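PDB 3FYF: protein bvu-3222 from Bacteroides vulgatus ATCC 8482, which is of unknown function but belongs to the DUF4251 family and is probably a periplasmic protein made with a signal peptide. Local coordinates for residues Q38-L43 with I136-G141; V100-N105 with I128-T133; N70-N75 with G79-A84; I149-N152 with N156-T159. One frame throughout, in Å; residues are numbered along the deposited sequence. Where two conformers were deposited one is given.

Interaction 1. Residues Q38-L43 with I136-G141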
loop_
_atom_site.group_PDB
_atom_site.type_symbol
_atom_site.label_atom_id
_atom_site.label_comp_id
_atom_site.label_asym_id
_atom_site.label_seq_id
_atom_site.Cartn_x
_atom_site.Cartn_y
_atom_site.Cartn_z
ATOM N N GLN B 38 -19.477 -7.176 5.141
ATOM C CA GLN B 38 -19.265 -6.566 6.459
ATOM C C GLN B 38 -18.803 -5.112 6.392
ATOM O O GLN B 38 -19.199 -4.305 7.235
ATOM C CB GLN B 38 -18.257 -7.376 7.276
ATOM C CG GLN B 38 -18.813 -8.664 7.883
ATOM C CD GLN B 38 -17.776 -9.432 8.692
ATOM O OE1 GLN B 38 -16.588 -9.097 8.695
ATOM N NE2 GLN B 38 -18.226 -10.474 9.384
ATOM N N ALA B 39 -17.957 -4.786 5.412
ATOM C CA ALA B 39 -17.481 -3.414 5.212
ATOM C C ALA B 39 -18.581 -2.509 4.648
ATOM O O ALA B 39 -18.736 -1.374 5.098
ATOM C CB ALA B 39 -16.244 -3.390 4.312
ATOM N N ILE B 40 -19.330 -3.026 3.671
ATOM C CA ILE B 40 -20.501 -2.351 3.081
ATOM C C ILE B 40 -21.517 -1.991 4.166
ATOM O O ILE B 40 -21.924 -0.830 4.284
ATOM C CB ILE B 40 -21.191 -3.253 2.004
ATOM C CG1 ILE B 40 -20.266 -3.505 0.815
ATOM C CG2 ILE B 40 -22.527 -2.659 1.521
ATOM C CD1 ILE B 40 -20.133 -2.345 -0.117
ATOM N N ASN B 41 -21.894 -2.992 4.964
ATOM C CA ASN B 41 -22.834 -2.824 6.079
ATOM C C ASN B 41 -22.324 -1.911 7.187
ATOM O O ASN B 41 -23.107 -1.209 7.824
ATOM C CB ASN B 41 -23.233 -4.181 6.662
ATOM C CG ASN B 41 -24.057 -5.014 5.695
ATOM O OD1 ASN B 41 -24.685 -4.488 4.773
ATOM N ND2 ASN B 41 -24.056 -6.321 5.900
ATOM N N ALA B 42 -21.010 -1.914 7.404
ATOM C CA ALA B 42 -20.390 -1.003 8.360
ATOM C C ALA B 42 -20.474 0.439 7.875
ATOM O O ALA B 42 -20.689 1.352 8.673
ATOM C CB ALA B 42 -18.958 -1.390 8.610
ATOM N N LEU B 43 -20.314 0.633 6.567
ATOM C CA LEU B 43 -20.378 1.969 5.966
ATOM C C LEU B 43 -21.805 2.503 5.941
ATOM O O LEU B 43 -22.024 3.680 6.205
ATOM C CB LEU B 43 -19.803 1.969 4.544
ATOM C CG LEU B 43 -18.290 1.855 4.327
ATOM C CD1 LEU B 43 -18.006 1.579 2.852
ATOM C CD2 LEU B 43 -17.539 3.094 4.796
ATOM N N ILE B 136 -12.863 7.871 1.158
ATOM C CA ILE B 136 -12.580 6.446 1.247
ATOM C C ILE B 136 -12.949 5.768 -0.069
ATOM O O ILE B 136 -14.028 5.986 -0.608
ATOM C CB ILE B 136 -13.351 5.757 2.422
ATOM C CG1 ILE B 136 -12.962 6.367 3.773
ATOM C CG2 ILE B 136 -13.109 4.235 2.427
ATOM C CD1 ILE B 136 -13.850 5.936 4.958
ATOM N N VAL B 137 -12.034 4.958 -0.587
ATOM C CA VAL B 137 -12.339 4.082 -1.705
ATOM C C VAL B 137 -12.189 2.662 -1.178
ATOM O O VAL B 137 -11.110 2.293 -0.718
ATOM C CB VAL B 137 -11.375 4.310 -2.892
ATOM C CG1 VAL B 137 -11.722 3.372 -4.036
ATOM C CG2 VAL B 137 -11.414 5.796 -3.362
ATOM N N LEU B 138 -13.272 1.887 -1.228
ATOM C CA LEU B 138 -13.261 0.468 -0.848
ATOM C C LEU B 138 -13.231 -0.411 -2.099
ATOM O O LEU B 138 -14.084 -0.281 -2.972
ATOM C CB LEU B 138 -14.490 0.137 0.014
ATOM C CG LEU B 138 -14.927 -1.310 0.292
ATOM C CD1 LEU B 138 -13.948 -2.031 1.206
ATOM C CD2 LEU B 138 -16.309 -1.316 0.916
ATOM N N THR B 139 -12.242 -1.299 -2.179
ATOM C CA THR B 139 -12.107 -2.216 -3.308
ATOM C C THR B 139 -13.202 -3.293 -3.262
ATOM O O THR B 139 -13.360 -3.974 -2.254
ATOM C CB THR B 139 -10.699 -2.866 -3.326
ATOM O OG1 THR B 139 -9.693 -1.849 -3.264
ATOM C CG2 THR B 139 -10.491 -3.696 -4.580
ATOM N N GLY B 140 -13.948 -3.430 -4.358
ATOM C CA GLY B 140 -15.048 -4.390 -4.456
ATOM C C GLY B 140 -14.633 -5.840 -4.293
ATOM O O GLY B 140 -13.608 -6.266 -4.832
ATOM N N GLY B 141 -15.421 -6.590 -3.521
ATOM C CA GLY B 141 -15.118 -7.988 -3.205
ATOM C C GLY B 141 -14.039 -8.175 -2.153
ATOM O O GLY B 141 -13.568 -9.289 -1.957
#
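L43 N gives its hydrogen to A39 O over 2.9 Å, a helical turn that brings the side chains of A39 and L43 to the same side of helix 27-44, and this side packs on the curled antiparallel sheet through L138 of strand 132-138. The helix and strand segments run at 149° to each other. Their axes come no closer than 11.2 Å, a gap bridged by side chains with no hydrogen bond across it. Each close contact goes through L138, whose CG stands anti to the backbone N (chi1 166°) and carries both methyls out to the helix. The CD2 branch does most of the touching: it meets A39 CB at 4.0 Å and L43 CD1 at 3.9 Å. I40 leaves the flank of the helix, but its CD1 swings in at about a right angle to L138 and reaches the same CD2 at 4.1 Å. L43 also packs on Y121 and F48, and I40 on V119, so the helix covers strands 119-126 and 48-52 as well. T139, which follows L138, belongs to the dimer interface, with OG1 hydrogen-bonded to M62 O of the second subunit. The remaining L138 methyl, CD1, rests on the helix too, 4.1 Å from A39 CB.

Interaction 2. Residues V100-N105 with I128-T133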
loop_
_atom_site.group_PDB
_atom_site.type_symbol
_atom_site.label_atom_id
_atom_site.label_comp_id
_atom_site.label_asym_id
_atom_site.label_seq_id
_atom_site.Cartn_x
_atom_site.Cartn_y
_atom_site.Cartn_z
ATOM N N VAL B 100 -1.710 13.948 15.484
ATOM C CA VAL B 100 -2.968 14.691 15.575
ATOM C C VAL B 100 -4.163 13.780 15.809
ATOM O O VAL B 100 -4.191 12.638 15.345
ATOM C CB VAL B 100 -3.252 15.556 14.318
ATOM C CG1 VAL B 100 -2.696 16.970 14.487
ATOM C CG2 VAL B 100 -2.726 14.885 13.057
ATOM N N THR B 101 -5.142 14.307 16.539
ATOM C CA THR B 101 -6.415 13.641 16.755
ATOM C C THR B 101 -7.523 14.580 16.296
ATOM O O THR B 101 -7.906 15.506 17.014
ATOM C CB THR B 101 -6.623 13.254 18.237
ATOM O OG1 THR B 101 -5.486 12.521 18.708
ATOM C CG2 THR B 101 -7.877 12.399 18.403
ATOM N N VAL B 102 -8.008 14.347 15.081
ATOM C CA VAL B 102 -9.136 15.090 14.538
ATOM C C VAL B 102 -10.407 14.352 14.950
ATOM O O VAL B 102 -10.818 13.395 14.295
ATOM C CB VAL B 102 -9.057 15.229 12.989
ATOM C CG1 VAL B 102 -10.073 16.242 12.479
ATOM C CG2 VAL B 102 -7.655 15.623 12.546
ATOM N N GLN B 103 -11.005 14.788 16.056
ATOM C CA GLN B 103 -12.241 14.195 16.572
ATOM C C GLN B 103 -13.387 15.197 16.458
ATOM O O GLN B 103 -13.170 16.403 16.580
ATOM C CB GLN B 103 -12.057 13.714 18.021
ATOM C CG GLN B 103 -11.721 14.820 19.034
ATOM C CD GLN B 103 -10.800 14.361 20.152
ATOM O OE1 GLN B 103 -9.856 15.068 20.513
ATOM N NE2 GLN B 103 -11.067 13.179 20.705
ATOM N N GLY B 104 -14.596 14.700 16.205
ATOM C CA GLY B 104 -15.760 15.576 16.054
ATOM C C GLY B 104 -16.932 15.020 15.268
ATOM O O GLY B 104 -17.033 13.811 15.052
ATOM N N ASN B 105 -17.818 15.920 14.844
ATOM C CA ASN B 105 -19.057 15.554 14.155
ATOM C C ASN B 105 -18.839 15.180 12.692
ATOM O O ASN B 105 -18.071 15.838 11.986
ATOM C CB ASN B 105 -20.070 16.705 14.229
ATOM C CG ASN B 105 -20.555 16.976 15.643
ATOM O OD1 ASN B 105 -21.310 16.191 16.217
ATOM N ND2 ASN B 105 -20.139 18.108 16.204
ATOM N N ILE B 128 -12.162 20.539 16.796
ATOM C CA ILE B 128 -11.909 21.706 17.635
ATOM C C ILE B 128 -10.803 22.577 17.029
ATOM O O ILE B 128 -11.035 23.739 16.695
ATOM C CB ILE B 128 -11.606 21.313 19.113
ATOM C CG1 ILE B 128 -12.847 20.688 19.763
ATOM C CG2 ILE B 128 -11.128 22.527 19.923
ATOM C CD1 ILE B 128 -12.613 20.093 21.147
ATOM N N ALA B 129 -9.610 22.012 16.871
ATOM C CA ALA B 129 -8.495 22.755 16.299
ATOM C C ALA B 129 -8.558 22.737 14.774
ATOM O O ALA B 129 -8.567 23.792 14.133
ATOM C CB ALA B 129 -7.163 22.198 16.799
ATOM N N VAL B 130 -8.619 21.537 14.200
ATOM C CA VAL B 130 -8.590 21.374 12.745
ATOM C C VAL B 130 -9.790 20.592 12.190
ATOM O O VAL B 130 -10.353 19.722 12.866
ATOM C CB VAL B 130 -7.242 20.748 12.253
ATOM C CG1 VAL B 130 -6.064 21.667 12.584
ATOM C CG2 VAL B 130 -7.014 19.358 12.846
ATOM N N SER B 131 -10.169 20.936 10.959
ATOM C CA SER B 131 -11.256 20.268 10.247
ATOM C C SER B 131 -10.705 19.500 9.046
ATOM O O SER B 131 -9.597 19.779 8.584
ATOM C CB SER B 131 -12.297 21.291 9.791
ATOM O OG SER B 131 -11.715 22.269 8.943
ATOM N N ALA B 132 -11.478 18.541 8.533
ATOM C CA ALA B 132 -11.025 17.721 7.401
ATOM C C ALA B 132 -12.149 17.165 6.528
ATOM O O ALA B 132 -13.252 16.911 6.997
ATOM C CB ALA B 132 -10.126 16.571 7.892
ATOM N N THR B 133 -11.853 16.993 5.246
ATOM C CA THR B 133 -12.679 16.157 4.390
ATOM C C THR B 133 -11.949 14.842 4.128
ATOM O O THR B 133 -10.735 14.811 3.927
ATOM C CB THR B 133 -13.080 16.840 3.072
ATOM O OG1 THR B 133 -11.917 17.359 2.415
ATOM C CG2 THR B 133 -14.068 17.973 3.342
#
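V102 points its CB toward V130, and this one valine carries most of the meeting between strand 100-113 and the loop that leads into strand 132-138. Both belong to an antiparallel meander in which strand 119-126 lies between them; here the loop at 128-131 passes beside V102. From CB the side chain forks. CG1, anti to the backbone N (chi1 -168°), runs up against the V130 main chain, 3.5 Å from V130 O, an aliphatic group against a carbonyl oxygen. CG2 takes the other branch and meets V130 CG2 at 3.8 Å, methyl to methyl. The two valines cross at about a right angle, and one methyl of each makes the apolar touch. On the V130 side this methyl is the one set between the backbone N and the carbonyl carbon (chi1 -63° for CG1), which turns CG1 elsewhere, onto N152. V102 also lies on I81 of the adjoining strand 78-83. Further along, the exposed Q103 and I128 only approach each other: the backbone atoms Q103 O and I128 N are 4.3 Å apart, with no hydrogen bond. The main-chain bonding of both segments goes to other neighbours: V102 pairs with I81, S131 with N152, A132 with I125. The contact therefore rests on van der Waals packing round the buried V102, probably with a hydrophobic contribution, and no hydrogen bond joins the two segments.

Interaction 3. Residues N70-N75 with G79-A84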
loop_
_atom_site.group_PDB
_atom_site.type_symbol
_atom_site.label_atom_id
_atom_site.label_comp_id
_atom_site.label_asym_id
_atom_site.label_seq_id
_atom_site.Cartn_x
_atom_site.Cartn_y
_atom_site.Cartn_z
ATOM N N ASN B 70 -2.764 4.358 14.067
ATOM C CA ASN B 70 -3.158 5.008 12.814
ATOM C C ASN B 70 -4.469 4.419 12.328
ATOM O O ASN B 70 -4.516 3.288 11.844
ATOM C CB ASN B 70 -2.087 4.875 11.725
ATOM C CG ASN B 70 -0.751 5.470 12.131
ATOM O OD1 ASN B 70 -0.439 6.611 11.789
ATOM N ND2 ASN B 70 0.049 4.694 12.863
ATOM N N TYR B 71 -5.540 5.184 12.489
ATOM C CA TYR B 71 -6.863 4.726 12.099
ATOM C C TYR B 71 -7.788 5.875 11.705
ATOM O O TYR B 71 -7.499 7.047 11.953
ATOM C CB TYR B 71 -7.502 3.858 13.199
ATOM C CG TYR B 71 -7.698 4.542 14.539
ATOM C CD1 TYR B 71 -8.866 5.255 14.817
ATOM C CD2 TYR B 71 -6.731 4.449 15.542
ATOM C CE1 TYR B 71 -9.057 5.880 16.042
ATOM C CE2 TYR B 71 -6.914 5.068 16.780
ATOM C CZ TYR B 71 -8.082 5.782 17.021
ATOM O OH TYR B 71 -8.279 6.406 18.231
ATOM N N VAL B 72 -8.896 5.510 11.075
ATOM C CA VAL B 72 -9.958 6.439 10.732
ATOM C C VAL B 72 -11.254 5.778 11.200
ATOM O O VAL B 72 -11.552 4.652 10.812
ATOM C CB VAL B 72 -9.962 6.744 9.207
ATOM C CG1 VAL B 72 -11.312 7.221 8.743
ATOM C CG2 VAL B 72 -8.893 7.782 8.857
ATOM N N GLU B 73 -12.005 6.464 12.055
ATOM C CA GLU B 73 -13.182 5.863 12.677
ATOM C C GLU B 73 -14.421 6.749 12.555
ATOM O O GLU B 73 -14.331 7.949 12.735
ATOM C CB GLU B 73 -12.894 5.570 14.151
ATOM C CG GLU B 73 -13.941 4.698 14.824
ATOM C CD GLU B 73 -13.858 4.737 16.333
ATOM O OE1 GLU B 73 -14.837 5.200 16.955
ATOM O OE2 GLU B 73 -12.821 4.310 16.893
ATOM N N VAL B 74 -15.564 6.152 12.228
ATOM C CA VAL B 74 -16.859 6.839 12.308
ATOM C C VAL B 74 -17.817 5.950 13.094
ATOM O O VAL B 74 -18.009 4.789 12.740
ATOM C CB VAL B 74 -17.443 7.183 10.911
ATOM C CG1 VAL B 74 -18.914 7.590 10.993
ATOM C CG2 VAL B 74 -16.645 8.291 10.252
ATOM N N ASN B 75 -18.387 6.498 14.171
ATOM C CA ASN B 75 -19.326 5.775 15.034
ATOM C C ASN B 75 -20.311 6.733 15.713
ATOM O O ASN B 75 -19.896 7.710 16.342
ATOM C CB ASN B 75 -18.561 4.950 16.084
ATOM C CG ASN B 75 -19.469 4.045 16.913
ATOM O OD1 ASN B 75 -19.535 4.175 18.137
ATOM N ND2 ASN B 75 -20.162 3.120 16.252
ATOM N N GLY B 79 -16.798 11.091 14.524
ATOM C CA GLY B 79 -15.676 10.560 13.762
ATOM C C GLY B 79 -14.294 10.950 14.238
ATOM O O GLY B 79 -14.060 12.099 14.607
ATOM N N ILE B 80 -13.381 9.978 14.206
ATOM C CA ILE B 80 -11.989 10.159 14.625
ATOM C C ILE B 80 -11.008 9.965 13.455
ATOM O O ILE B 80 -11.098 8.988 12.716
ATOM C CB ILE B 80 -11.612 9.158 15.763
ATOM C CG1 ILE B 80 -12.636 9.211 16.903
ATOM C CG2 ILE B 80 -10.197 9.432 16.296
ATOM C CD1 ILE B 80 -12.616 8.005 17.820
ATOM N N ILE B 81 -10.083 10.909 13.296
ATOM C CA ILE B 81 -8.881 10.695 12.497
ATOM C C ILE B 81 -7.686 10.704 13.446
ATOM O O ILE B 81 -7.369 11.731 14.046
ATOM C CB ILE B 81 -8.692 11.777 11.402
ATOM C CG1 ILE B 81 -9.876 11.787 10.430
ATOM C CG2 ILE B 81 -7.371 11.566 10.664
ATOM C CD1 ILE B 81 -9.997 13.068 9.632
ATOM N N GLN B 82 -7.039 9.551 13.587
ATOM C CA GLN B 82 -5.840 9.430 14.412
ATOM C C GLN B 82 -4.631 9.012 13.578
ATOM O O GLN B 82 -4.682 8.017 12.849
ATOM C CB GLN B 82 -6.064 8.423 15.544
ATOM C CG GLN B 82 -4.902 8.310 16.534
ATOM C CD GLN B 82 -4.756 9.540 17.409
ATOM O OE1 GLN B 82 -5.656 9.878 18.171
ATOM N NE2 GLN B 82 -3.610 10.209 17.311
ATOM N N THR B 83 -3.552 9.780 13.691
ATOM C CA THR B 83 -2.272 9.409 13.096
ATOM C C THR B 83 -1.102 9.785 14.015
ATOM O O THR B 83 -1.232 10.658 14.877
ATOM C CB THR B 83 -2.104 9.980 11.653
ATOM O OG1 THR B 83 -1.057 9.277 10.973
ATOM C CG2 THR B 83 -1.822 11.478 11.647
ATOM N N ALA B 84 0.030 9.112 13.828
ATOM C CA ALA B 84 1.214 9.324 14.664
ATOM C C ALA B 84 2.139 10.430 14.143
ATOM O O ALA B 84 3.208 10.673 14.714
ATOM C CB ALA B 84 1.983 8.009 14.826
#
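Y71 and Q82 face each other across the hairpin of strands 71-75 and 78-83, the tyrosine ring laid over the glutamine's aliphatic stem. Q82 CB sits above one ring face, 3.8 Å from the centroid and 17° off the normal, a CH-pi contact. With chi1 at 60°, Y71 CG stands between its own backbone N and carbonyl carbon, the crowded position, which stands the ring over the neighbouring strand. I80 CG2 comes obliquely to Y71 CE1 at 3.7 Å. The glutamine amide is turned 57° from the ring, and its OE1 hydrogen-bonds T101 OG1 on the next strand. E73, opposite I80, lies alongside it and points the same way, with E73 OE1 3.7 Å from I80 CD1. Beneath these, Y71-Q82 and E73-I80 are hydrogen-bonded pairs; the straightest link is E73 N to I80 O, 2.8 Å. V72 and I81 turn to the opposite face and are buried there, V72 against Y123 and M160, I81 against I125. At the open end N70 OD1 accepts two hydrogens: T83 OG1 lies in its carbonyl plane at 2.9 Å, while A84 N approaches from above that plane at 3.3 Å. N70 ND2 is tied to S66 O, which helps fix the amide's rotation. With an alanine at N70, the T83 hydroxyl and A84 N would probably lose their common acceptor and the strand end would be less firmly closed. Chemically, then, the hairpin joins backbone bonding to aromatic and aliphatic cover on one face, and a buried amide oxygen clamps its end.

Interaction 4. Residues I149-N152 with N156-T159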
loop_
_atom_site.group_PDB
_atom_site.type_symbol
_atom_site.label_atom_id
_atom_site.label_comp_id
_atom_site.label_asym_id
_atom_site.label_seq_id
_atom_site.Cartn_x
_atom_site.Cartn_y
_atom_site.Cartn_z
ATOM N N ILE B 149 -7.108 12.004 3.368
ATOM C CA ILE B 149 -7.486 13.070 4.288
ATOM C C ILE B 149 -6.965 14.442 3.822
ATOM O O ILE B 149 -5.779 14.611 3.545
ATOM C CB ILE B 149 -6.994 12.749 5.727
ATOM C CG1 ILE B 149 -7.625 11.440 6.220
ATOM C CG2 ILE B 149 -7.321 13.889 6.694
ATOM C CD1 ILE B 149 -6.687 10.582 7.050
ATOM N N ASN B 150 -7.878 15.404 3.740
ATOM C CA ASN B 150 -7.570 16.790 3.388
ATOM C C ASN B 150 -7.874 17.743 4.575
ATOM O O ASN B 150 -9.022 18.122 4.779
ATOM C CB ASN B 150 -8.386 17.166 2.141
ATOM C CG ASN B 150 -8.155 18.601 1.668
ATOM O OD1 ASN B 150 -7.538 19.422 2.350
ATOM N ND2 ASN B 150 -8.661 18.902 0.479
ATOM N N PRO B 151 -6.845 18.131 5.352
ATOM C CA PRO B 151 -7.068 19.009 6.505
ATOM C C PRO B 151 -7.111 20.510 6.177
ATOM O O PRO B 151 -6.276 21.011 5.430
ATOM C CB PRO B 151 -5.883 18.689 7.415
ATOM C CG PRO B 151 -4.792 18.303 6.489
ATOM C CD PRO B 151 -5.428 17.741 5.234
ATOM N N ASN B 152 -8.099 21.205 6.740
ATOM C CA ASN B 152 -8.242 22.667 6.620
ATOM C C ASN B 152 -8.143 23.198 5.192
ATOM O O ASN B 152 -7.468 24.198 4.949
ATOM C CB ASN B 152 -7.227 23.378 7.518
ATOM C CG ASN B 152 -7.188 22.805 8.919
ATOM O OD1 ASN B 152 -8.195 22.792 9.633
ATOM N ND2 ASN B 152 -6.022 22.321 9.317
ATOM N N ASN B 156 -5.044 17.494 -0.393
ATOM C CA ASN B 156 -4.799 16.113 0.021
ATOM C C ASN B 156 -3.371 15.962 0.522
ATOM O O ASN B 156 -2.411 16.287 -0.183
ATOM C CB ASN B 156 -5.058 15.144 -1.126
ATOM C CG ASN B 156 -6.536 14.900 -1.361
ATOM O OD1 ASN B 156 -7.363 15.060 -0.455
ATOM N ND2 ASN B 156 -6.876 14.480 -2.575
ATOM N N THR B 157 -3.248 15.493 1.756
ATOM C CA THR B 157 -1.974 15.499 2.450
ATOM C C THR B 157 -1.579 14.100 2.920
ATOM O O THR B 157 -0.402 13.752 2.891
ATOM C CB THR B 157 -2.008 16.477 3.654
ATOM O OG1 THR B 157 -2.785 17.628 3.311
ATOM C CG2 THR B 157 -0.601 16.928 4.029
ATOM N N LEU B 158 -2.560 13.300 3.335
ATOM C CA LEU B 158 -2.274 11.997 3.933
ATOM C C LEU B 158 -3.252 10.911 3.483
ATOM O O LEU B 158 -4.462 11.088 3.544
ATOM C CB LEU B 158 -2.257 12.114 5.468
ATOM C CG LEU B 158 -1.750 10.929 6.298
ATOM C CD1 LEU B 158 -0.864 11.384 7.446
ATOM C CD2 LEU B 158 -2.898 10.085 6.811
ATOM N N THR B 159 -2.709 9.776 3.053
ATOM C CA THR B 159 -3.525 8.635 2.667
ATOM C C THR B 159 -3.196 7.438 3.567
ATOM O O THR B 159 -2.031 7.141 3.778
ATOM C CB THR B 159 -3.300 8.272 1.182
ATOM O OG1 THR B 159 -3.596 9.409 0.358
ATOM C CG2 THR B 159 -4.186 7.116 0.756
#
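A classic beta bulge marks this contact: T157 and L158 both face I149, whose carbonyl oxygen serves two amides. T157 N reaches I149 O at 3.2 Å in a nearly straight bond (169°), and L158 N adds a weak one at 3.5 Å. In return I149 N donates to L158 O at 2.8 Å, nearly along the C=O axis. The I149 and L158 side chains lie side by side, pointing the same way, with I149 CD1 3.8 Å from L158 CD2. The bulge sits at the turn end of the hairpin of strands 144-151 and 158-166, and F88 packs on P151, T157 and L158 there. N150 extends its CG anti to the backbone N (chi1 180°), and its OD1 takes the hydrogen of G155 N in the turn. A leucine in place of N150 would probably leave G155 N without that acceptor and let the turn shift. N156 crosses N150 at about a right angle, amide planes 76° apart, and N156 OD1 touches N150 CB at 3.5 Å. T157 OG1, hydrogen-bonded to G155 O, lies 3.3 Å from P151 CD.

All four contacts belong to one curled antiparallel sheet and the helix packed on it. Interactions 2, 3 and 4 cluster, their centres 10 to 13 Å apart, and they touch. V100 CG2 packs 3.8 Å from T83 CG2, joining interactions 2 and 3; a probable hydrogen bond between T133 O and N150 N, 2.9 Å long, does the same for interactions 2 and 4. Interactions 3 and 4 meet by packing, I149 CD1 lying 3.8 Å from I81 CG2. Interaction 1 stands apart, with centres about 16 Å from interaction 3 and 23 Å from interaction 2, although strand 132-138 serves both 1 and 2.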